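Local coordinates for protein lactose Operon Repressor (Escherichia coli, PDB 1JYE) that represses transcription of the lactose operon by binding its operator DNA, here as a dimeric variant with a C-terminal deletion and one engineered substitution, at residues A[179-184]-A[211-216]; A[285-290]-A[321-326]; A[128-133]-A[153-158]. The protein carries 1 engineered substitution. All blocks are in the same frame, centred on the assembly; numbering follows the deposited sequence.

Contact 1 of 3, residues A[179-184]-A[211-216]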
ATOM      1  N   HIS A 179      24.822  16.686 -12.767  1.00 18.46           N
ATOM      2  CA  HIS A 179      25.086  16.491 -11.343  1.00 18.30           C
ATOM      3  C   HIS A 179      26.407  15.784 -11.055  1.00 19.56           C
ATOM      4  O   HIS A 179      26.747  14.796 -11.703  1.00 20.02           O
ATOM      5  CB  HIS A 179      23.942  15.703 -10.703  1.00 17.86           C
ATOM      6  CG  HIS A 179      22.663  16.471 -10.618  1.00 16.92           C
ATOM      7  ND1 HIS A 179      22.441  17.443  -9.667  1.00 17.23           N
ATOM      8  CD2 HIS A 179      21.554  16.443 -11.395  1.00 18.04           C
ATOM      9  CE1 HIS A 179      21.252  17.983  -9.863  1.00 16.25           C
ATOM     10  NE2 HIS A 179      20.695  17.395 -10.906  1.00 16.88           N
ATOM     11  N   GLN A 180      27.129  16.301 -10.064  1.00 20.41           N
ATOM     12  CA  GLN A 180      28.412  15.744  -9.645  1.00 22.76           C
ATOM     13  C   GLN A 180      28.423  15.502  -8.135  1.00 22.53           C
ATOM     14  O   GLN A 180      29.180  14.668  -7.644  1.00 22.97           O
ATOM     15  CB  GLN A 180      29.548  16.702 -10.019  1.00 25.89           C
ATOM     16  CG  GLN A 180      29.696  16.944 -11.513  1.00 31.99           C
ATOM     17  CD  GLN A 180      30.143  15.708 -12.268  1.00 36.42           C
ATOM     18  OE1 GLN A 180      29.437  14.700 -12.308  1.00 41.09           O
ATOM     19  NE2 GLN A 180      31.324  15.779 -12.874  1.00 39.81           N
ATOM     20  N   GLN A 181      27.588  16.244  -7.407  1.00 21.68           N
ATOM     21  CA  GLN A 181      27.473  16.117  -5.952  1.00 19.74           C
ATOM     22  C   GLN A 181      26.212  15.314  -5.667  1.00 19.40           C
ATOM     23  O   GLN A 181      25.122  15.875  -5.551  1.00 19.46           O
ATOM     24  CB  GLN A 181      27.352  17.499  -5.303  1.00 22.85           C
ATOM     25  CG  GLN A 181      28.589  18.375  -5.430  1.00 26.86           C
ATOM     26  CD  GLN A 181      29.761  17.844  -4.629  1.00 29.90           C
ATOM     27  OE1 GLN A 181      30.429  16.894  -5.036  1.00 33.79           O
ATOM     28  NE2 GLN A 181      30.009  18.450  -3.474  1.00 32.98           N
ATOM     29  N   ILE A 182      26.370  14.003  -5.532  1.00 17.29           N
ATOM     30  CA  ILE A 182      25.234  13.117  -5.326  1.00 16.84           C
ATOM     31  C   ILE A 182      25.254  12.328  -4.023  1.00 16.62           C
ATOM     32  O   ILE A 182      26.300  11.856  -3.583  1.00 18.01           O
ATOM     33  CB  ILE A 182      25.141  12.136  -6.513  1.00 16.23           C
ATOM     34  CG1 ILE A 182      25.016  12.939  -7.813  1.00 16.49           C
ATOM     35  CG2 ILE A 182      23.956  11.184  -6.337  1.00 17.45           C
ATOM     36  CD1 ILE A 182      25.123  12.114  -9.076  1.00 17.76           C
ATOM     37  N   ALA A 183      24.084  12.195  -3.403  1.00 15.29           N
ATOM     38  CA  ALA A 183      23.965  11.442  -2.165  1.00 15.01           C
ATOM     39  C   ALA A 183      23.067  10.241  -2.424  1.00 13.97           C
ATOM     40  O   ALA A 183      22.190  10.289  -3.290  1.00 14.07           O
ATOM     41  CB  ALA A 183      23.374  12.314  -1.058  1.00 16.12           C
ATOM     42  N   LEU A 184      23.298   9.165  -1.680  1.00 14.03           N
ATOM     43  CA  LEU A 184      22.520   7.943  -1.824  1.00 14.48           C
ATOM     44  C   LEU A 184      21.740   7.630  -0.558  1.00 15.13           C
ATOM     45  O   LEU A 184      22.258   7.767   0.548  1.00 14.95           O
ATOM     46  CB  LEU A 184      23.440   6.753  -2.117  1.00 14.64           C
ATOM     47  CG  LEU A 184      24.446   6.880  -3.264  1.00 14.71           C
ATOM     48  CD1 LEU A 184      25.270   5.592  -3.353  1.00 15.31           C
ATOM     49  CD2 LEU A 184      23.720   7.148  -4.569  1.00 15.69           C
ATOM     50  N   GLN A 211      32.209   9.910  -6.944  1.00 15.93           N
ATOM     51  CA  GLN A 211      32.082   9.278  -5.641  1.00 15.93           C
ATOM     52  C   GLN A 211      30.995  10.088  -4.931  1.00 15.67           C
ATOM     53  O   GLN A 211      31.070  11.314  -4.866  1.00 16.40           O
ATOM     54  CB  GLN A 211      33.397   9.355  -4.859  1.00 17.27           C
ATOM     55  CG  GLN A 211      34.456   8.373  -5.351  1.00 17.52           C
ATOM     56  CD  GLN A 211      35.700   8.372  -4.478  1.00 18.33           C
ATOM     57  OE1 GLN A 211      36.395   9.377  -4.377  1.00 20.20           O
ATOM     58  NE2 GLN A 211      35.980   7.239  -3.839  1.00 18.43           N
ATOM     59  N   PRO A 212      29.954   9.416  -4.414  1.00 16.54           N
ATOM     60  CA  PRO A 212      28.885  10.149  -3.726  1.00 16.83           C
ATOM     61  C   PRO A 212      29.407  10.905  -2.508  1.00 17.64           C
ATOM     62  O   PRO A 212      30.336  10.443  -1.844  1.00 18.30           O
ATOM     63  CB  PRO A 212      27.895   9.045  -3.355  1.00 16.55           C
ATOM     64  CG  PRO A 212      28.775   7.848  -3.165  1.00 18.02           C
ATOM     65  CD  PRO A 212      29.736   7.962  -4.337  1.00 15.75           C
ATOM     66  N   ILE A 213      28.818  12.061  -2.209  1.00 17.65           N
ATOM     67  CA  ILE A 213      29.276  12.837  -1.061  1.00 19.57           C
ATOM     68  C   ILE A 213      28.716  12.311   0.250  1.00 19.50           C
ATOM     69  O   ILE A 213      29.112  12.756   1.329  1.00 20.72           O
ATOM     70  CB  ILE A 213      28.937  14.341  -1.196  1.00 20.85           C
ATOM     71  CG1 ILE A 213      27.424  14.553  -1.236  1.00 22.17           C
ATOM     72  CG2 ILE A 213      29.578  14.898  -2.454  1.00 22.39           C
ATOM     73  CD1 ILE A 213      27.034  16.022  -1.194  1.00 23.61           C
ATOM     74  N   ALA A 214      27.789  11.363   0.155  1.00 18.36           N
ATOM     75  CA  ALA A 214      27.201  10.755   1.336  1.00 17.30           C
ATOM     76  C   ALA A 214      26.277   9.618   0.947  1.00 15.99           C
ATOM     77  O   ALA A 214      25.680   9.631  -0.128  1.00 15.76           O
ATOM     78  CB  ALA A 214      26.421  11.798   2.138  1.00 19.24           C
ATOM     79  N   GLU A 215      26.195   8.616   1.813  1.00 16.67           N
ATOM     80  CA  GLU A 215      25.297   7.496   1.594  1.00 17.40           C
ATOM     81  C   GLU A 215      24.754   7.082   2.947  1.00 17.95           C
ATOM     82  O   GLU A 215      25.496   6.956   3.927  1.00 18.31           O
ATOM     83  CB  GLU A 215      25.989   6.318   0.882  1.00 19.38           C
ATOM     84  CG  GLU A 215      27.141   5.642   1.611  1.00 20.46           C
ATOM     85  CD  GLU A 215      27.634   4.409   0.860  1.00 23.44           C
ATOM     86  OE1 GLU A 215      28.857   4.295   0.628  1.00 22.39           O
ATOM     87  OE2 GLU A 215      26.798   3.550   0.496  1.00 21.32           O
ATOM     88  N   ARG A 216      23.439   6.909   2.998  1.00 15.76           N
ATOM     89  CA  ARG A 216      22.761   6.530   4.224  1.00 14.93           C
ATOM     90  C   ARG A 216      21.832   5.359   3.962  1.00 14.98           C
ATOM     91  O   ARG A 216      21.703   4.898   2.824  1.00 14.68           O
ATOM     92  CB  ARG A 216      21.985   7.729   4.780  1.00 15.53           C
ATOM     93  CG  ARG A 216      22.881   8.742   5.490  1.00 18.93           C
ATOM     94  CD  ARG A 216      22.171  10.069   5.713  1.00 20.73           C
ATOM     95  NE  ARG A 216      22.934  10.953   6.592  1.00 23.96           N
ATOM     96  CZ  ARG A 216      22.938  10.866   7.919  1.00 26.46           C
ATOM     97  NH1 ARG A 216      22.214   9.936   8.531  1.00 25.79           N
ATOM     98  NH2 ARG A 216      23.662  11.715   8.640  1.00 25.86           N
TER
HETATM   99  O   HOH W   1      29.033  13.155  -5.597  1.00 20.19           O

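Contact 2 of 3, residues A[285-290]-A[321-326]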
ATOM      1  N   PRO A 285       5.705  16.259  -8.702  1.00 15.89           N
ATOM      2  CA  PRO A 285       5.689  14.872  -9.181  1.00 15.70           C
ATOM      3  C   PRO A 285       7.101  14.299  -9.247  1.00 15.82           C
ATOM      4  O   PRO A 285       8.027  14.944  -9.738  1.00 15.70           O
ATOM      5  CB  PRO A 285       5.009  14.991 -10.537  1.00 16.75           C
ATOM      6  CG  PRO A 285       3.970  16.048 -10.252  1.00 16.76           C
ATOM      7  CD  PRO A 285       4.785  17.093  -9.501  1.00 16.03           C
ATOM      8  N   LEU A 286       7.232  13.074  -8.757  1.00 14.30           N
ATOM      9  CA  LEU A 286       8.517  12.390  -8.642  1.00 14.70           C
ATOM     10  C   LEU A 286       9.087  11.593  -9.812  1.00 14.02           C
ATOM     11  O   LEU A 286       8.443  10.692 -10.346  1.00 15.75           O
ATOM     12  CB  LEU A 286       8.452  11.477  -7.412  1.00 14.40           C
ATOM     13  CG  LEU A 286       9.672  10.622  -7.067  1.00 12.58           C
ATOM     14  CD1 LEU A 286      10.828  11.525  -6.645  1.00 14.51           C
ATOM     15  CD2 LEU A 286       9.309   9.657  -5.943  1.00 14.86           C
ATOM     16  N   THR A 287      10.315  11.932 -10.194  1.00 14.36           N
ATOM     17  CA  THR A 287      11.014  11.204 -11.247  1.00 14.23           C
ATOM     18  C   THR A 287      11.391   9.906 -10.550  1.00 14.23           C
ATOM     19  O   THR A 287      11.904   9.932  -9.432  1.00 14.10           O
ATOM     20  CB  THR A 287      12.291  11.937 -11.682  1.00 14.90           C
ATOM     21  OG1 THR A 287      11.930  13.144 -12.362  1.00 16.14           O
ATOM     22  CG2 THR A 287      13.128  11.059 -12.610  1.00 13.88           C
ATOM     23  N   THR A 288      11.157   8.776 -11.205  1.00 14.08           N
ATOM     24  CA  THR A 288      11.425   7.500 -10.563  1.00 14.75           C
ATOM     25  C   THR A 288      11.704   6.378 -11.563  1.00 14.93           C
ATOM     26  O   THR A 288      11.729   6.600 -12.773  1.00 15.39           O
ATOM     27  CB  THR A 288      10.203   7.130  -9.681  1.00 14.86           C
ATOM     28  OG1 THR A 288      10.442   5.906  -8.985  1.00 15.69           O
ATOM     29  CG2 THR A 288       8.949   7.001 -10.550  1.00 15.35           C
ATOM     30  N   ILE A 289      11.931   5.179 -11.034  1.00 13.83           N
ATOM     31  CA  ILE A 289      12.192   3.998 -11.849  1.00 13.36           C
ATOM     32  C   ILE A 289      10.976   3.091 -11.729  1.00 12.09           C
ATOM     33  O   ILE A 289      10.628   2.641 -10.635  1.00 13.06           O
ATOM     34  CB  ILE A 289      13.423   3.220 -11.344  1.00 13.55           C
ATOM     35  CG1 ILE A 289      14.654   4.130 -11.346  1.00 15.31           C
ATOM     36  CG2 ILE A 289      13.637   1.977 -12.200  1.00 14.00           C
ATOM     37  CD1 ILE A 289      15.005   4.705 -12.705  1.00 17.02           C
ATOM     38  N   LYS A 290      10.328   2.821 -12.853  1.00 12.80           N
ATOM     39  CA  LYS A 290       9.146   1.980 -12.828  1.00 13.57           C
ATOM     40  C   LYS A 290       9.417   0.487 -12.728  1.00 15.48           C
ATOM     41  O   LYS A 290      10.153  -0.079 -13.538  1.00 15.82           O
ATOM     42  CB  LYS A 290       8.286   2.243 -14.067  1.00 14.35           C
ATOM     43  CG  LYS A 290       7.060   1.336 -14.166  1.00 17.96           C
ATOM     44  CD  LYS A 290       6.231   1.681 -15.398  1.00 22.21           C
ATOM     45  CE  LYS A 290       4.998   0.796 -15.504  1.00 24.93           C
ATOM     46  NZ  LYS A 290       4.156   1.181 -16.670  1.00 26.69           N
ATOM     47  N   VAL A 321      12.834  -2.509 -16.595  1.00 15.03           N
ATOM     48  CA  VAL A 321      12.391  -1.366 -15.810  1.00 14.54           C
ATOM     49  C   VAL A 321      12.603  -0.168 -16.725  1.00 15.35           C
ATOM     50  O   VAL A 321      13.262  -0.280 -17.762  1.00 18.57           O
ATOM     51  CB  VAL A 321      13.220  -1.177 -14.513  1.00 14.32           C
ATOM     52  CG1 VAL A 321      13.034  -2.385 -13.601  1.00 14.77           C
ATOM     53  CG2 VAL A 321      14.703  -0.976 -14.850  1.00 14.46           C
ATOM     54  N   SER A 322      12.038   0.973 -16.358  1.00 14.30           N
ATOM     55  CA  SER A 322      12.191   2.167 -17.172  1.00 14.90           C
ATOM     56  C   SER A 322      12.224   3.406 -16.297  1.00 14.27           C
ATOM     57  O   SER A 322      11.792   3.379 -15.145  1.00 15.25           O
ATOM     58  CB  SER A 322      11.044   2.274 -18.183  1.00 16.56           C
ATOM     59  OG  SER A 322       9.798   2.423 -17.526  1.00 17.66           O
ATOM     60  N   LEU A 323      12.758   4.487 -16.851  1.00 13.51           N
ATOM     61  CA  LEU A 323      12.850   5.754 -16.144  1.00 13.90           C
ATOM     62  C   LEU A 323      11.612   6.583 -16.451  1.00 14.64           C
ATOM     63  O   LEU A 323      11.238   6.746 -17.611  1.00 15.29           O
ATOM     64  CB  LEU A 323      14.090   6.522 -16.603  1.00 15.13           C
ATOM     65  CG  LEU A 323      14.257   7.966 -16.123  1.00 16.87           C
ATOM     66  CD1 LEU A 323      14.534   7.982 -14.627  1.00 17.35           C
ATOM     67  CD2 LEU A 323      15.412   8.623 -16.886  1.00 17.81           C
ATOM     68  N   VAL A 324      10.976   7.098 -15.404  1.00 14.42           N
ATOM     69  CA  VAL A 324       9.790   7.933 -15.564  1.00 15.16           C
ATOM     70  C   VAL A 324      10.216   9.336 -15.158  1.00 15.25           C
ATOM     71  O   VAL A 324      10.407   9.616 -13.978  1.00 16.56           O
ATOM     72  CB  VAL A 324       8.642   7.459 -14.648  1.00 16.15           C
ATOM     73  CG1 VAL A 324       7.427   8.357 -14.835  1.00 18.08           C
ATOM     74  CG2 VAL A 324       8.291   6.009 -14.963  1.00 17.63           C
ATOM     75  N   LYS A 325      10.392  10.211 -16.141  1.00 16.25           N
ATOM     76  CA  LYS A 325      10.822  11.574 -15.867  1.00 17.32           C
ATOM     77  C   LYS A 325       9.662  12.471 -15.483  1.00 17.60           C
ATOM     78  O   LYS A 325       8.696  12.605 -16.234  1.00 17.28           O
ATOM     79  CB  LYS A 325      11.527  12.169 -17.091  1.00 19.62           C
ATOM     80  CG  LYS A 325      12.802  11.445 -17.495  1.00 22.98           C
ATOM     81  CD  LYS A 325      13.444  12.121 -18.702  1.00 25.84           C
ATOM     82  CE  LYS A 325      14.684  11.376 -19.167  1.00 28.08           C
ATOM     83  NZ  LYS A 325      15.309  12.043 -20.345  1.00 31.52           N
ATOM     84  N   ARG A 326       9.758  13.081 -14.309  1.00 16.32           N
ATOM     85  CA  ARG A 326       8.714  13.985 -13.859  1.00 17.29           C
ATOM     86  C   ARG A 326       9.264  15.367 -13.497  1.00 18.31           C
ATOM     87  O   ARG A 326      10.013  15.955 -14.281  1.00 20.04           O
ATOM     88  CB  ARG A 326       7.928  13.363 -12.696  1.00 16.93           C
ATOM     89  CG  ARG A 326       7.179  12.095 -13.107  1.00 16.51           C
ATOM     90  CD  ARG A 326       5.956  11.843 -12.225  1.00 15.78           C
ATOM     91  NE  ARG A 326       5.217  10.645 -12.622  1.00 15.89           N
ATOM     92  CZ  ARG A 326       5.283   9.473 -11.997  1.00 16.34           C
ATOM     93  NH1 ARG A 326       6.062   9.318 -10.932  1.00 15.87           N
ATOM     94  NH2 ARG A 326       4.550   8.456 -12.426  1.00 18.25           N
TER

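Contact 3 of 3, residues A[128-133]-A[153-158]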
ATOM      1  N   LEU A 128      15.872 -13.009   0.030  1.00 14.30           N
ATOM      2  CA  LEU A 128      16.793 -14.055   0.472  1.00 15.18           C
ATOM      3  C   LEU A 128      18.123 -13.979  -0.267  1.00 15.46           C
ATOM      4  O   LEU A 128      18.141 -13.802  -1.483  1.00 15.74           O
ATOM      5  CB  LEU A 128      16.170 -15.430   0.220  1.00 14.42           C
ATOM      6  CG  LEU A 128      14.930 -15.789   1.037  1.00 15.61           C
ATOM      7  CD1 LEU A 128      14.179 -16.926   0.367  1.00 15.24           C
ATOM      8  CD2 LEU A 128      15.350 -16.165   2.456  1.00 16.07           C
ATOM      9  N   ASP A 129      19.234 -14.115   0.452  1.00 17.00           N
ATOM     10  CA  ASP A 129      20.522 -14.081  -0.227  1.00 18.19           C
ATOM     11  C   ASP A 129      20.741 -15.431  -0.906  1.00 19.73           C
ATOM     12  O   ASP A 129      19.900 -16.324  -0.795  1.00 19.19           O
ATOM     13  CB  ASP A 129      21.671 -13.728   0.738  1.00 19.65           C
ATOM     14  CG  ASP A 129      21.991 -14.829   1.738  1.00 22.18           C
ATOM     15  OD1 ASP A 129      21.446 -15.945   1.639  1.00 22.51           O
ATOM     16  OD2 ASP A 129      22.824 -14.565   2.634  1.00 23.39           O
ATOM     17  N   ASP A 130      21.854 -15.580  -1.614  1.00 19.47           N
ATOM     18  CA  ASP A 130      22.131 -16.814  -2.343  1.00 22.54           C
ATOM     19  C   ASP A 130      21.966 -18.098  -1.537  1.00 22.09           C
ATOM     20  O   ASP A 130      21.144 -18.951  -1.879  1.00 22.12           O
ATOM     21  CB  ASP A 130      23.536 -16.754  -2.949  1.00 24.19           C
ATOM     22  CG  ASP A 130      23.801 -17.890  -3.924  1.00 28.86           C
ATOM     23  OD1 ASP A 130      24.312 -18.949  -3.498  1.00 31.02           O
ATOM     24  OD2 ASP A 130      23.488 -17.726  -5.122  1.00 31.27           O
ATOM     25  N   GLN A 131      22.742 -18.238  -0.468  1.00 22.06           N
ATOM     26  CA  GLN A 131      22.679 -19.435   0.361  1.00 23.03           C
ATOM     27  C   GLN A 131      21.326 -19.683   1.019  1.00 21.59           C
ATOM     28  O   GLN A 131      20.867 -20.825   1.082  1.00 20.89           O
ATOM     29  CB  GLN A 131      23.781 -19.392   1.421  1.00 26.50           C
ATOM     30  CG  GLN A 131      25.115 -19.940   0.932  1.00 32.47           C
ATOM     31  CD  GLN A 131      25.521 -19.393  -0.423  1.00 35.19           C
ATOM     32  OE1 GLN A 131      25.802 -18.203  -0.568  1.00 38.90           O
ATOM     33  NE2 GLN A 131      25.552 -20.263  -1.427  1.00 36.33           N
ATOM     34  N   ASP A 132      20.683 -18.625   1.503  1.00 21.04           N
ATOM     35  CA  ASP A 132      19.382 -18.783   2.144  1.00 20.21           C
ATOM     36  C   ASP A 132      18.298 -19.187   1.147  1.00 19.56           C
ATOM     37  O   ASP A 132      17.409 -19.973   1.479  1.00 17.96           O
ATOM     38  CB  ASP A 132      18.971 -17.496   2.871  1.00 21.03           C
ATOM     39  CG  ASP A 132      19.820 -17.223   4.103  1.00 23.10           C
ATOM     40  OD1 ASP A 132      20.456 -18.173   4.614  1.00 24.04           O
ATOM     41  OD2 ASP A 132      19.840 -16.065   4.572  1.00 21.59           O
ATOM     42  N   ALA A 133      18.365 -18.655  -0.072  1.00 18.16           N
ATOM     43  CA  ALA A 133      17.372 -19.002  -1.086  1.00 18.11           C
ATOM     44  C   ALA A 133      17.517 -20.479  -1.443  1.00 18.54           C
ATOM     45  O   ALA A 133      16.526 -21.192  -1.612  1.00 18.35           O
ATOM     46  CB  ALA A 133      17.554 -18.130  -2.332  1.00 18.65           C
ATOM     47  N   GLN A 153      21.603 -14.249  -9.847  1.00 21.13           N
ATOM     48  CA  GLN A 153      22.734 -15.164  -9.952  1.00 23.39           C
ATOM     49  C   GLN A 153      22.500 -16.454  -9.169  1.00 22.89           C
ATOM     50  O   GLN A 153      23.186 -17.450  -9.388  1.00 23.09           O
ATOM     51  CB  GLN A 153      24.011 -14.487  -9.447  1.00 25.62           C
ATOM     52  CG  GLN A 153      24.459 -13.298 -10.284  1.00 30.21           C
ATOM     53  CD  GLN A 153      24.702 -13.670 -11.735  1.00 33.16           C
ATOM     54  OE1 GLN A 153      25.434 -14.615 -12.029  1.00 35.53           O
ATOM     55  NE2 GLN A 153      24.091 -12.924 -12.648  1.00 35.62           N
ATOM     56  N   THR A 154      21.532 -16.437  -8.257  1.00 21.36           N
ATOM     57  CA  THR A 154      21.237 -17.621  -7.457  1.00 20.38           C
ATOM     58  C   THR A 154      20.594 -18.692  -8.337  1.00 20.56           C
ATOM     59  O   THR A 154      19.624 -18.426  -9.046  1.00 19.57           O
ATOM     60  CB  THR A 154      20.304 -17.270  -6.287  1.00 20.84           C
ATOM     61  OG1 THR A 154      20.857 -16.161  -5.566  1.00 22.83           O
ATOM     62  CG2 THR A 154      20.161 -18.458  -5.340  1.00 19.90           C
ATOM     63  N   PRO A 155      21.134 -19.923  -8.298  1.00 20.56           N
ATOM     64  CA  PRO A 155      20.658 -21.069  -9.079  1.00 20.41           C
ATOM     65  C   PRO A 155      19.327 -21.690  -8.668  1.00 21.63           C
ATOM     66  O   PRO A 155      19.265 -22.868  -8.308  1.00 21.91           O
ATOM     67  CB  PRO A 155      21.812 -22.057  -8.960  1.00 21.28           C
ATOM     68  CG  PRO A 155      22.273 -21.823  -7.562  1.00 21.45           C
ATOM     69  CD  PRO A 155      22.296 -20.306  -7.475  1.00 21.37           C
ATOM     70  N   ILE A 156      18.267 -20.890  -8.723  1.00 19.13           N
ATOM     71  CA  ILE A 156      16.922 -21.351  -8.399  1.00 19.03           C
ATOM     72  C   ILE A 156      15.986 -20.730  -9.429  1.00 17.12           C
ATOM     73  O   ILE A 156      16.429 -19.939 -10.259  1.00 17.23           O
ATOM     74  CB  ILE A 156      16.497 -20.915  -6.965  1.00 19.60           C
ATOM     75  CG1 ILE A 156      16.799 -19.429  -6.733  1.00 23.47           C
ATOM     76  CG2 ILE A 156      17.250 -21.742  -5.933  1.00 20.44           C
ATOM     77  CD1 ILE A 156      15.922 -18.472  -7.497  1.00 26.38           C
ATOM     78  N   ASN A 157      14.708 -21.093  -9.395  1.00 16.53           N
ATOM     79  CA  ASN A 157      13.747 -20.520 -10.336  1.00 16.30           C
ATOM     80  C   ASN A 157      13.350 -19.161  -9.790  1.00 15.59           C
ATOM     81  O   ASN A 157      12.957 -19.048  -8.629  1.00 14.43           O
ATOM     82  CB  ASN A 157      12.509 -21.411 -10.458  1.00 18.98           C
ATOM     83  CG  ASN A 157      12.830 -22.768 -11.047  1.00 23.47           C
ATOM     84  OD1 ASN A 157      13.578 -22.870 -12.017  1.00 27.52           O
ATOM     85  ND2 ASN A 157      12.255 -23.817 -10.471  1.00 23.35           N
ATOM     86  N   SER A 158      13.447 -18.126 -10.619  1.00 15.70           N
ATOM     87  CA  SER A 158      13.118 -16.790 -10.152  1.00 15.19           C
ATOM     88  C   SER A 158      12.741 -15.812 -11.251  1.00 15.06           C
ATOM     89  O   SER A 158      12.983 -16.045 -12.432  1.00 14.09           O
ATOM     90  CB  SER A 158      14.312 -16.209  -9.390  1.00 14.46           C
ATOM     91  OG  SER A 158      15.436 -16.078 -10.255  1.00 15.85           O
TER
HETATM   92  O   HOH W   2      19.785 -14.175  -3.748  1.00 18.57           O
HETATM   93  O   HOH W   3      25.106 -17.298  -7.074  1.00 41.07           O

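Contact 1 of 3, residues A[179-184]-A[211-216]
Leu184 lays its branched end over the ring of Pro212: its CG is 4.1 Å from Pro212 CB, with CD1 near the ring's CG, and the two groups meet at a slant. Pro212 CB also rests against the carbonyl of Ile182, so the ring is wedged beside the start of the neighbouring strand. On the same side of the sheet, one step further along, Leu184 CB and Glu215 CB pair at 4.0 Å. Glu215 then runs out to the surface, where OE2 bonds His202 of helix 192-207, the helix that also covers Leu184. At the other end, Gln181 and Ile213 cross at about a right angle. The amide of Gln181 reaches the CG2 methyl of Ile213, OE1 lying 3.4 Å from it, while Ile213 CG1, turned between the backbone N and carbonyl carbon (chi1 63°), faces the Ile182 carbonyl.

Between these two groups of side chains the backbones bond in parallel fashion. Ile213 N donates to Ile182 O, somewhat bent at 143°; Leu184 N gives a straighter bond to Ala214 O (2.9 Å), and Arg216 N another to Leu184 O (2.9 Å). Before the first of them a water bridges the two chain segments, accepting from Ile182 N at 2.8 Å and donating to Gln211 O at 2.8 Å as well as to Gln180 O. The guanidinium of Arg216 heads away to a salt bridge with Glu235. Helix 192-207 connects the two strands, making this the adjacent-strand pairing of a beta-alpha-beta crossover, typical of the periplasmic binding protein-like fold.

Contact 2 of 3, residues A[285-290]-A[321-326]
Arg326 stretches its side chain out alongside 285-290. NH1 donates to Leu286 O at 2.8 Å, lying in the plane of that carbonyl, while the oxygen sits 22° out of the guanidinium plane. Val324 CG1 lies 3.6 Å above that plane, over its centre, and the aliphatic CD packs on Pro285 CB (3.7 Å). The backbone N of the same arginine donates to Thr287 OG1, 2.9 Å away; with chi1 at -69° Thr287 holds this oxygen beside its own N, and its CG2 touches Leu323 CD1. Further along, Thr288 and Val324 form an antiparallel hydrogen-bonded pair, Val324 N to Thr288 O being nearly straight at 173°. Strand 316-324 lies between 288-290 and 158-161, consistent with the three crossover segments that join the two subdomains of periplasmic binding protein-like folds. On the other face of the sheet Ile289 CD1 meets Leu323 CD1 at 3.8 Å, in the non-hydrogen-bonded pair. Arg326 NH2 forms a salt bridge with Asp275 and NH1 bonds Ser279, which fixes the guanidinium's rotation. A leucine in place of Arg326 would probably leave Asp275 without its salt-bridge mate and Leu286 O without its side-chain donor. Asp247 accepts a bond from Thr288 OG1, and Pro285 also packs on Arg255 of the second subunit.

Contact 3 of 3, residues A[128-133]-A[153-158]
The first turn of helix 130-139 meets the loop between strands 145-147 and 158-161, with Asp130 and Thr154 as the chief pair. They slide past each other in opposite directions, which brings Asp130 OD2 to 3.1 Å from Thr154 OG1. Asp130 reaches the loop because its CG stands anti to the backbone N (chi1 -170°), swinging the carboxylate outward from the helix. There OD2 also lies close to Thr154 CA and 3.7 Å from Pro155 CD.

Water reinforces the join on two fronts. One molecule donates to Leu128 O at 2.8 Å and is bonded to Thr154 OG1, tying the chain just ahead of the helix to the loop. A second sits 2.6 Å from Asp130 OD2 and near Gln153 O, with more acceptors around it than its two protons can serve. On the helix side, Gln131 NE2 makes a weak bond to Asp130 OD1.

Further along the helix the contact turns apolar: Ala133 CB points at the loop and meets Thr154 CG2 at 4.0 Å, and beyond it Ile156 leans toward the helix, reaching Glu137 and also Val150 and Phe147. The loop keeps its shape at Pro155 through an inverse gamma turn, closed by Ile156 N bonding Thr154 O at 2.8 Å. Asp129 caps the helix, its OD1 accepting from Asp132 N at 2.8 Å. With Asp129 at the cap and Asp130 in the first turn, the helix dipole probably eases both negative charges. The arrangement is an N-capped helix following strand 122-125 and leading to strand 145-147, a beta-alpha-beta unit of the parallel sheet that also holds strand 63-68.

Contacts 1 and 2 are both strand pairings, parallel in the first and antiparallel in the second, whereas contact 3 sets a helix start against a loop. All three mix buried and exposed residues. Contact 1 lies at an outer strand of its parallel sheet, its centre about 21 Å from the centre of the chain; that of contact 2 is nearer, at about 14 Å. Contact 3 joins a helix and a loop that flank strand 145-147 of the other parallel sheet, its centre about 30 Å from that of contact 1. The small sheet of contact 2 includes strand 158-161, which begins where the 153-158 loop ends. Both strand pairs rest on backbone bonds, to which contact 2 adds the guanidinium and hydroxyl bonds of Arg326 and Thr287; waters with a carboxylate mark contact 3.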